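Local coordinates for protein Dye-decolorizing peroxidase Tfu_3078 (Thermobifida fusca, PDB 5FW4) that is a heme b peroxidase that oxidises many compounds with hydrogen peroxide, reacting strongly with anthraquinone dyes and modestly with azo dyes, its physiological substrate being unknown, at residues A[350-355]-A[387-392]; A[173-178]-A[278-283]. All blocks are in the same frame, centred on the assembly; numbering follows the deposited sequence.

Contact 1: A[350-355]-A[387-392]; sequences ARMFRR and IPVQRS. With HEM (protoporphyrin IX containing Fe), chain C.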
loop_
_atom_site.group_PDB
_atom_site.type_symbol
_atom_site.label_atom_id
_atom_site.label_comp_id
_atom_site.label_asym_id
_atom_site.label_seq_id
_atom_site.Cartn_x
_atom_site.Cartn_y
_atom_site.Cartn_z
ATOM N N ALA A 350 -30.927 -4.591 -13.441
ATOM C CA ALA A 350 -29.462 -4.733 -13.513
ATOM C C ALA A 350 -28.885 -4.829 -12.107
ATOM O O ALA A 350 -29.230 -4.044 -11.231
ATOM C CB ALA A 350 -28.844 -3.557 -14.260
ATOM N N ARG A 351 -28.021 -5.814 -11.893
ATOM C CA ARG A 351 -27.499 -6.118 -10.580
ATOM C C ARG A 351 -26.043 -6.598 -10.731
ATOM O O ARG A 351 -25.673 -7.134 -11.758
ATOM C CB ARG A 351 -28.379 -7.191 -9.934
ATOM C CG ARG A 351 -28.257 -7.359 -8.427
ATOM C CD ARG A 351 -29.188 -8.478 -7.941
ATOM N NE ARG A 351 -30.575 -8.185 -8.307
ATOM C CZ ARG A 351 -31.408 -7.421 -7.595
ATOM N NH1 ARG A 351 -31.017 -6.878 -6.458
ATOM N NH2 ARG A 351 -32.640 -7.193 -8.027
ATOM N N MET A 352 -25.222 -6.317 -9.731
ATOM C CA MET A 352 -23.814 -6.736 -9.747
ATOM C C MET A 352 -23.393 -6.975 -8.318
ATOM O O MET A 352 -24.091 -6.592 -7.389
ATOM C CB MET A 352 -22.937 -5.672 -10.426
ATOM C CG MET A 352 -22.682 -4.414 -9.596
ATOM S SD MET A 352 -22.289 -2.984 -10.595
ATOM C CE MET A 352 -23.948 -2.526 -11.180
ATOM N N PHE A 353 -22.251 -7.622 -8.160
ATOM C CA PHE A 353 -21.624 -7.853 -6.870
ATOM C C PHE A 353 -20.358 -7.012 -6.850
ATOM O O PHE A 353 -19.471 -7.206 -7.652
ATOM C CB PHE A 353 -21.295 -9.349 -6.711
ATOM C CG PHE A 353 -20.465 -9.689 -5.505
ATOM C CD1 PHE A 353 -20.896 -9.372 -4.227
ATOM C CD2 PHE A 353 -19.239 -10.337 -5.652
ATOM C CE1 PHE A 353 -20.133 -9.704 -3.113
ATOM C CE2 PHE A 353 -18.470 -10.655 -4.541
ATOM C CZ PHE A 353 -18.911 -10.334 -3.280
ATOM N N ARG A 354 -20.289 -6.080 -5.913
ATOM C CA ARG A 354 -19.204 -5.136 -5.821
ATOM C C ARG A 354 -18.241 -5.609 -4.752
ATOM O O ARG A 354 -18.648 -5.879 -3.618
ATOM C CB ARG A 354 -19.767 -3.742 -5.500
ATOM C CG ARG A 354 -20.401 -3.124 -6.731
ATOM C CD ARG A 354 -21.554 -2.134 -6.453
ATOM N NE ARG A 354 -22.135 -2.169 -5.116
ATOM C CZ ARG A 354 -23.181 -2.876 -4.695
ATOM N NH1 ARG A 354 -23.910 -3.743 -5.483
ATOM N NH2 ARG A 354 -23.519 -2.709 -3.415
ATOM N N ARG A 355 -16.971 -5.731 -5.130
ATOM C CA ARG A 355 -15.929 -6.184 -4.236
ATOM C C ARG A 355 -14.660 -5.357 -4.480
ATOM O O ARG A 355 -13.599 -5.838 -5.010
ATOM C CB ARG A 355 -15.678 -7.674 -4.497
ATOM C CG ARG A 355 -14.729 -8.363 -3.554
ATOM C CD ARG A 355 -14.627 -9.836 -3.947
ATOM N NE ARG A 355 -13.715 -10.595 -3.097
ATOM C CZ ARG A 355 -12.376 -10.643 -3.224
ATOM N NH1 ARG A 355 -11.714 -9.911 -4.125
ATOM N NH2 ARG A 355 -11.671 -11.395 -2.390
ATOM N N ILE A 387 -22.810 -2.109 -17.035
ATOM C CA ILE A 387 -22.998 -1.158 -18.141
ATOM C C ILE A 387 -24.273 -0.300 -18.001
ATOM O O ILE A 387 -24.203 0.914 -18.098
ATOM C CB ILE A 387 -23.104 -1.805 -19.532
ATOM C CG1 ILE A 387 -21.904 -2.711 -19.864
ATOM C CG2 ILE A 387 -23.245 -0.717 -20.589
ATOM C CD1 ILE A 387 -20.633 -1.988 -19.798
ATOM N N PRO A 388 -25.420 -0.937 -17.839
ATOM C CA PRO A 388 -26.614 -0.056 -17.779
ATOM C C PRO A 388 -26.558 0.856 -16.575
ATOM O O PRO A 388 -26.951 2.019 -16.651
ATOM C CB PRO A 388 -27.789 -1.044 -17.729
ATOM C CG PRO A 388 -27.199 -2.367 -17.337
ATOM C CD PRO A 388 -25.775 -2.368 -17.813
ATOM N N VAL A 389 -26.016 0.356 -15.483
ATOM C CA VAL A 389 -25.962 1.114 -14.235
ATOM C C VAL A 389 -25.030 2.300 -14.356
ATOM O O VAL A 389 -25.393 3.432 -13.974
ATOM C CB VAL A 389 -25.578 0.222 -13.056
ATOM C CG1 VAL A 389 -25.344 1.011 -11.774
ATOM C CG2 VAL A 389 -26.634 -0.839 -12.852
ATOM N N GLN A 390 -23.843 2.075 -14.900
ATOM C CA GLN A 390 -22.910 3.182 -15.047
ATOM C C GLN A 390 -23.441 4.227 -16.007
ATOM O O GLN A 390 -23.176 5.407 -15.802
ATOM C CB GLN A 390 -21.529 2.729 -15.516
ATOM C CG GLN A 390 -20.582 3.872 -15.863
ATOM C CD GLN A 390 -20.160 4.739 -14.691
ATOM O OE1 GLN A 390 -19.428 5.712 -14.874
ATOM N NE2 GLN A 390 -20.599 4.405 -13.497
ATOM N N ARG A 391 -24.142 3.779 -17.052
ATOM C CA ARG A 391 -24.755 4.673 -18.037
ATOM C C ARG A 391 -25.790 5.572 -17.357
ATOM O O ARG A 391 -25.834 6.754 -17.637
ATOM C CB ARG A 391 -25.422 3.880 -19.175
ATOM C CG ARG A 391 -25.508 4.636 -20.493
ATOM C CD ARG A 391 -26.305 3.891 -21.556
ATOM N NE ARG A 391 -25.712 2.611 -21.975
ATOM C CZ ARG A 391 -24.764 2.457 -22.894
ATOM N NH1 ARG A 391 -24.224 3.502 -23.508
ATOM N NH2 ARG A 391 -24.337 1.234 -23.194
ATOM N N SER A 392 -26.603 5.011 -16.460
ATOM C CA SER A 392 -27.547 5.827 -15.650
ATOM C C SER A 392 -26.795 6.834 -14.759
ATOM O O SER A 392 -27.210 7.988 -14.625
ATOM C CB SER A 392 -28.442 4.940 -14.783
ATOM O OG SER A 392 -29.257 4.094 -15.578
HETATM C CHA HEM C . -24.056 1.506 -3.600
HETATM C CHB HEM C . -20.155 4.326 -3.065
HETATM C CHC HEM C . -19.198 3.771 -7.771
HETATM C CHD HEM C . -22.942 0.737 -8.240
HETATM C C1A HEM C . -23.078 2.311 -3.068
HETATM C C2A HEM C . -23.071 2.743 -1.727
HETATM C C3A HEM C . -21.990 3.552 -1.590
HETATM C C4A HEM C . -21.324 3.614 -2.820
HETATM C CMA HEM C . -21.531 4.221 -0.350
HETATM C CAA HEM C . -24.095 2.419 -0.670
HETATM C CBA HEM C . -23.752 1.183 0.154
HETATM C CGA HEM C . -23.915 -0.073 -0.650
HETATM O O1A HEM C . -22.875 -0.676 -1.030
HETATM O O2A HEM C . -25.067 -0.499 -0.918
HETATM C C1B HEM C . -19.562 4.414 -4.337
HETATM C C2B HEM C . -18.395 5.168 -4.607
HETATM C C3B HEM C . -18.100 5.022 -5.935
HETATM C C4B HEM C . -19.138 4.132 -6.459
HETATM C CMB HEM C . -17.624 5.959 -3.588
HETATM C CAB HEM C . -16.984 5.523 -6.744
HETATM C CBB HEM C . -15.895 6.096 -6.230
HETATM C C1C HEM C . -20.119 2.905 -8.315
HETATM C C2C HEM C . -20.122 2.496 -9.632
HETATM C C3C HEM C . -21.186 1.610 -9.757
HETATM C C4C HEM C . -21.828 1.510 -8.501
HETATM C CMC HEM C . -19.102 2.971 -10.634
HETATM C CAC HEM C . -21.751 0.895 -10.891
HETATM C CBC HEM C . -21.554 1.259 -12.120
HETATM C C1D HEM C . -23.518 0.739 -6.959
HETATM C C2D HEM C . -24.723 -0.053 -6.681
HETATM C C3D HEM C . -25.036 0.176 -5.385
HETATM C C4D HEM C . -24.026 1.111 -4.903
HETATM C CMD HEM C . -25.476 -0.976 -7.624
HETATM C CAD HEM C . -26.195 -0.440 -4.626
HETATM C CBD HEM C . -27.465 0.353 -4.944
HETATM C CGD HEM C . -28.674 -0.312 -4.323
HETATM O O1D HEM C . -29.228 -1.301 -4.843
HETATM O O2D HEM C . -29.115 0.140 -3.245
HETATM N NA HEM C . -22.001 2.862 -3.733
HETATM N NB HEM C . -19.962 3.816 -5.459
HETATM N NC HEM C . -21.176 2.334 -7.662
HETATM N ND HEM C . -23.108 1.436 -5.867
HETATM FE FE HEM C . -21.639 2.627 -5.678
#
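Met-352 and Val-389 meet tip to tip where, in the ferredoxin-like C-terminal half of this DyP-type peroxidase, the loop residues leading into edge strand 353-363 pass helix 386-395. The tight part is apolar: Met-352 CE lies 3.6 Å from Val-389 CG2, and Ala-350 CB sits 3.8 Å from that same methyl. With CG between the backbone N and the carbonyl carbon (chi1 74°) and a bend at the thioether, Met-352 carries CE to the valine and leaves SD 3.9 Å from vinyl carbon CAC of the heme. Val-389 divides its branches, CG2 serving the strand side and CG1 the heme vinyl, with CAC at 3.7 Å. The solvent side is thinner: the partly exposed Pro-388 contributes just its CG, 3.7 Å from Ala-350 CB. No hydrogen bond crosses between the segments; the polar bond here runs from Arg-354, on the strand side, to the heme. The guanidinium of Arg-354, which also lines the dioxygen pocket, lies with one face over heme C3D, and at its edge, in its plane, NH2 donates to propionate O1A at 3.2 Å with an N-H...O angle of 150°.

Contact 2: A[173-178]-A[278-283]; sequences DDLHPR and VVRRIR. With HEM (protoporphyrin IX containing Fe), chain C.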
loop_
_atom_site.group_PDB
_atom_site.type_symbol
_atom_site.label_atom_id
_atom_site.label_comp_id
_atom_site.label_asym_id
_atom_site.label_seq_id
_atom_site.Cartn_x
_atom_site.Cartn_y
_atom_site.Cartn_z
ATOM N N ASP A 173 -16.399 9.616 -18.528
ATOM C CA ASP A 173 -15.083 8.973 -18.621
ATOM C C ASP A 173 -13.911 9.983 -18.559
ATOM O O ASP A 173 -13.969 11.067 -19.122
ATOM C CB ASP A 173 -14.994 8.145 -19.916
ATOM C CG ASP A 173 -15.671 6.765 -19.814
ATOM O OD1 ASP A 173 -16.128 6.318 -18.755
ATOM O OD2 ASP A 173 -15.748 6.088 -20.844
ATOM N N ASP A 174 -12.793 9.593 -17.942
ATOM C CA ASP A 174 -11.596 10.444 -17.909
ATOM C C ASP A 174 -10.405 9.489 -17.887
ATOM O O ASP A 174 -9.488 9.649 -17.107
ATOM C CB ASP A 174 -11.612 11.294 -16.652
ATOM C CG ASP A 174 -10.595 12.431 -16.671
ATOM O OD1 ASP A 174 -10.134 12.863 -17.731
ATOM O OD2 ASP A 174 -10.253 12.899 -15.580
ATOM N N LEU A 175 -10.496 8.498 -18.756
ATOM C CA LEU A 175 -9.623 7.339 -18.734
ATOM C C LEU A 175 -8.280 7.631 -19.330
ATOM O O LEU A 175 -8.160 8.290 -20.354
ATOM C CB LEU A 175 -10.284 6.196 -19.481
ATOM C CG LEU A 175 -11.644 5.757 -18.954
ATOM C CD1 LEU A 175 -12.341 4.864 -19.978
ATOM C CD2 LEU A 175 -11.482 5.045 -17.627
ATOM N N HIS A 176 -7.265 7.100 -18.659
ATOM C CA HIS A 176 -5.883 7.143 -19.114
ATOM C C HIS A 176 -5.581 5.842 -19.869
ATOM O O HIS A 176 -5.767 4.775 -19.311
ATOM C CB HIS A 176 -4.975 7.286 -17.906
ATOM C CG HIS A 176 -3.517 7.341 -18.238
ATOM N ND1 HIS A 176 -3.016 8.029 -19.322
ATOM C CD2 HIS A 176 -2.450 6.767 -17.631
ATOM C CE1 HIS A 176 -1.702 7.895 -19.357
ATOM N NE2 HIS A 176 -1.333 7.144 -18.338
ATOM N N PRO A 177 -5.149 5.942 -21.147
ATOM C CA PRO A 177 -5.096 4.735 -21.951
ATOM C C PRO A 177 -4.171 3.676 -21.387
ATOM O O PRO A 177 -4.461 2.491 -21.552
ATOM C CB PRO A 177 -4.601 5.239 -23.319
ATOM C CG PRO A 177 -5.058 6.675 -23.367
ATOM C CD PRO A 177 -4.807 7.134 -21.961
ATOM N N ARG A 178 -3.118 4.075 -20.678
ATOM C CA ARG A 178 -2.156 3.075 -20.188
ATOM C C ARG A 178 -2.761 2.305 -19.004
ATOM O O ARG A 178 -2.184 1.334 -18.569
ATOM C CB ARG A 178 -0.846 3.744 -19.765
ATOM C CG ARG A 178 -0.023 4.361 -20.910
ATOM C CD ARG A 178 1.164 3.492 -21.310
ATOM N NE ARG A 178 2.129 3.218 -20.226
ATOM C CZ ARG A 178 3.048 4.074 -19.750
ATOM N NH1 ARG A 178 3.159 5.313 -20.219
ATOM N NH2 ARG A 178 3.862 3.693 -18.769
ATOM N N VAL A 278 -15.631 -6.146 -14.140
ATOM C CA VAL A 278 -15.320 -4.814 -14.564
ATOM C C VAL A 278 -14.511 -4.164 -13.462
ATOM O O VAL A 278 -14.968 -4.087 -12.297
ATOM C CB VAL A 278 -16.573 -3.958 -14.863
ATOM C CG1 VAL A 278 -16.153 -2.543 -15.188
ATOM C CG2 VAL A 278 -17.374 -4.564 -16.007
ATOM N N VAL A 279 -13.312 -3.693 -13.819
ATOM C CA VAL A 279 -12.497 -2.947 -12.876
ATOM C C VAL A 279 -12.408 -1.509 -13.314
ATOM O O VAL A 279 -12.188 -1.199 -14.493
ATOM C CB VAL A 279 -11.100 -3.572 -12.621
ATOM C CG1 VAL A 279 -10.399 -3.901 -13.900
ATOM C CG2 VAL A 279 -10.228 -2.661 -11.776
ATOM N N ARG A 280 -12.589 -0.615 -12.350
ATOM C CA ARG A 280 -12.439 0.801 -12.616
ATOM C C ARG A 280 -11.566 1.404 -11.521
ATOM O O ARG A 280 -11.789 1.158 -10.321
ATOM C CB ARG A 280 -13.837 1.477 -12.657
ATOM C CG ARG A 280 -14.835 0.871 -13.634
ATOM C CD ARG A 280 -14.560 1.266 -15.089
ATOM N NE ARG A 280 -15.113 2.599 -15.372
ATOM C CZ ARG A 280 -15.380 3.105 -16.569
ATOM N NH1 ARG A 280 -15.165 2.416 -17.676
ATOM N NH2 ARG A 280 -15.918 4.327 -16.646
ATOM N N ARG A 281 -10.565 2.162 -11.921
ATOM C CA ARG A 281 -9.778 2.937 -10.992
ATOM C C ARG A 281 -10.494 4.289 -10.889
ATOM O O ARG A 281 -10.522 5.031 -11.842
ATOM C CB ARG A 281 -8.370 3.150 -11.498
ATOM C CG ARG A 281 -7.476 3.896 -10.530
ATOM C CD ARG A 281 -6.179 4.230 -11.195
ATOM N NE ARG A 281 -5.300 5.084 -10.401
ATOM C CZ ARG A 281 -3.996 4.917 -10.290
ATOM N NH1 ARG A 281 -3.401 3.892 -10.889
ATOM N NH2 ARG A 281 -3.283 5.756 -9.554
ATOM N N ILE A 282 -11.043 4.567 -9.730
ATOM C CA ILE A 282 -11.870 5.813 -9.556
ATOM C C ILE A 282 -11.232 6.707 -8.528
ATOM O O ILE A 282 -11.246 6.401 -7.343
ATOM C CB ILE A 282 -13.249 5.493 -9.072
ATOM C CG1 ILE A 282 -13.858 4.342 -9.824
ATOM C CG2 ILE A 282 -14.145 6.742 -9.164
ATOM C CD1 ILE A 282 -13.988 4.616 -11.239
ATOM N N ARG A 283 -10.673 7.807 -8.981
ATOM C CA ARG A 283 -10.037 8.771 -8.122
ATOM C C ARG A 283 -11.150 9.529 -7.366
ATOM O O ARG A 283 -12.156 9.847 -7.963
ATOM C CB ARG A 283 -9.217 9.746 -8.945
ATOM C CG ARG A 283 -8.438 10.762 -8.095
ATOM C CD ARG A 283 -7.475 11.661 -8.846
ATOM N NE ARG A 283 -8.016 12.408 -9.977
ATOM C CZ ARG A 283 -8.546 13.629 -9.929
ATOM N NH1 ARG A 283 -8.599 14.310 -8.787
ATOM N NH2 ARG A 283 -8.961 14.197 -11.062
HETATM C CHA HEM C . -24.056 1.506 -3.600
HETATM C CHB HEM C . -20.155 4.326 -3.065
HETATM C CHC HEM C . -19.198 3.771 -7.771
HETATM C CHD HEM C . -22.942 0.737 -8.240
HETATM C C1A HEM C . -23.078 2.311 -3.068
HETATM C C2A HEM C . -23.071 2.743 -1.727
HETATM C C3A HEM C . -21.990 3.552 -1.590
HETATM C C4A HEM C . -21.324 3.614 -2.820
HETATM C CMA HEM C . -21.531 4.221 -0.350
HETATM C CAA HEM C . -24.095 2.419 -0.670
HETATM C CBA HEM C . -23.752 1.183 0.154
HETATM C CGA HEM C . -23.915 -0.073 -0.650
HETATM O O1A HEM C . -22.875 -0.676 -1.030
HETATM O O2A HEM C . -25.067 -0.499 -0.918
HETATM C C1B HEM C . -19.562 4.414 -4.337
HETATM C C2B HEM C . -18.395 5.168 -4.607
HETATM C C3B HEM C . -18.100 5.022 -5.935
HETATM C C4B HEM C . -19.138 4.132 -6.459
HETATM C CMB HEM C . -17.624 5.959 -3.588
HETATM C CAB HEM C . -16.984 5.523 -6.744
HETATM C CBB HEM C . -15.895 6.096 -6.230
HETATM C C1C HEM C . -20.119 2.905 -8.315
HETATM C C2C HEM C . -20.122 2.496 -9.632
HETATM C C3C HEM C . -21.186 1.610 -9.757
HETATM C C4C HEM C . -21.828 1.510 -8.501
HETATM C CMC HEM C . -19.102 2.971 -10.634
HETATM C CAC HEM C . -21.751 0.895 -10.891
HETATM C CBC HEM C . -21.554 1.259 -12.120
HETATM C C1D HEM C . -23.518 0.739 -6.959
HETATM C C2D HEM C . -24.723 -0.053 -6.681
HETATM C C3D HEM C . -25.036 0.176 -5.385
HETATM C C4D HEM C . -24.026 1.111 -4.903
HETATM C CMD HEM C . -25.476 -0.976 -7.624
HETATM C CAD HEM C . -26.195 -0.440 -4.626
HETATM C CBD HEM C . -27.465 0.353 -4.944
HETATM C CGD HEM C . -28.674 -0.312 -4.323
HETATM O O1D HEM C . -29.228 -1.301 -4.843
HETATM O O2D HEM C . -29.115 0.140 -3.245
HETATM N NA HEM C . -22.001 2.862 -3.733
HETATM N NB HEM C . -19.962 3.816 -5.459
HETATM N NC HEM C . -21.176 2.334 -7.662
HETATM N ND HEM C . -23.108 1.436 -5.867
HETATM FE FE HEM C . -21.639 2.627 -5.678
HETATM O O HOH W 1 -15.704 3.353 -20.491
HETATM O O HOH W 2 -8.473 13.150 -13.531
#
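Arg-280 gives up the most surface in this contact, its guanidinium reaching from strand 275-284 to a salt bridge with Asp-173 in the loop 173-178. NH2 donates to Asp-173 OD1 at 2.9 Å with an N-H...O angle of 149°. The carboxylate oxygen stays close to the guanidinium plane, yet the donor arrives on the syn side 30° out of the carboxylate plane, and the two flat groups are turned 50° against each other. A water closes the circuit: it donates to Asp-173 OD2 at 2.8 Å and accepts from Arg-280 NH1 at 3.0 Å. Bends at chi2 and chi3 curl the arginine chain and turn its head toward the loop. Leu-175 CD2 lies loosely over one face of that head, while its CD1 comes to 4.4 Å from NH1. Farther along, Asp-174 OD2 and Arg-283 NH2 share a second water, 2.7 Å from each.

The carboxylate is held at its far oxygen too, OD2 accepting from Phe-170 N. Arg-280 is likewise anchored on strand 404-414, by NE to His-406 ND1 and NH1 to Ser-409 OG. An alanine at Arg-280 is likely to leave the Asp-173 charge without its mate, strip the bridging water of an anchor and give Leu-175 less to lean on.

Ile-282, two residues on, puts CG2 3.5 Å from heme vinyl carbon CBB, a side of the pocket. The strand runs inside the C-terminal antiparallel sheet, between strands 369-379 and 404-414, and the loop that meets it comes between helix 148-153 and strand 184-190; His-176 bonds by its backbone to Glu-407 of strand 404-414.

In the fold
From the N terminus, contact 2 comes first: residues 173-178, in the loop leading to strand 184-190, find their partner about 100 residues later on strand 275-284, so its loop spans the rest of the N-terminal sheet and joins the two halves of the chain. Contact 1 opens only after that loop has closed. Its shorter loop, 31 residues, holds the hairpin of strands 353-363 and 369-379 and brings helix 386-395 back to the hairpin's start. The two neither nest nor cross. Both reach the C-terminal sheet and the heme, their centres 16 Å apart, and they pack together where Gln-390 OE1 lies 4.2 Å from Arg-280 NH2.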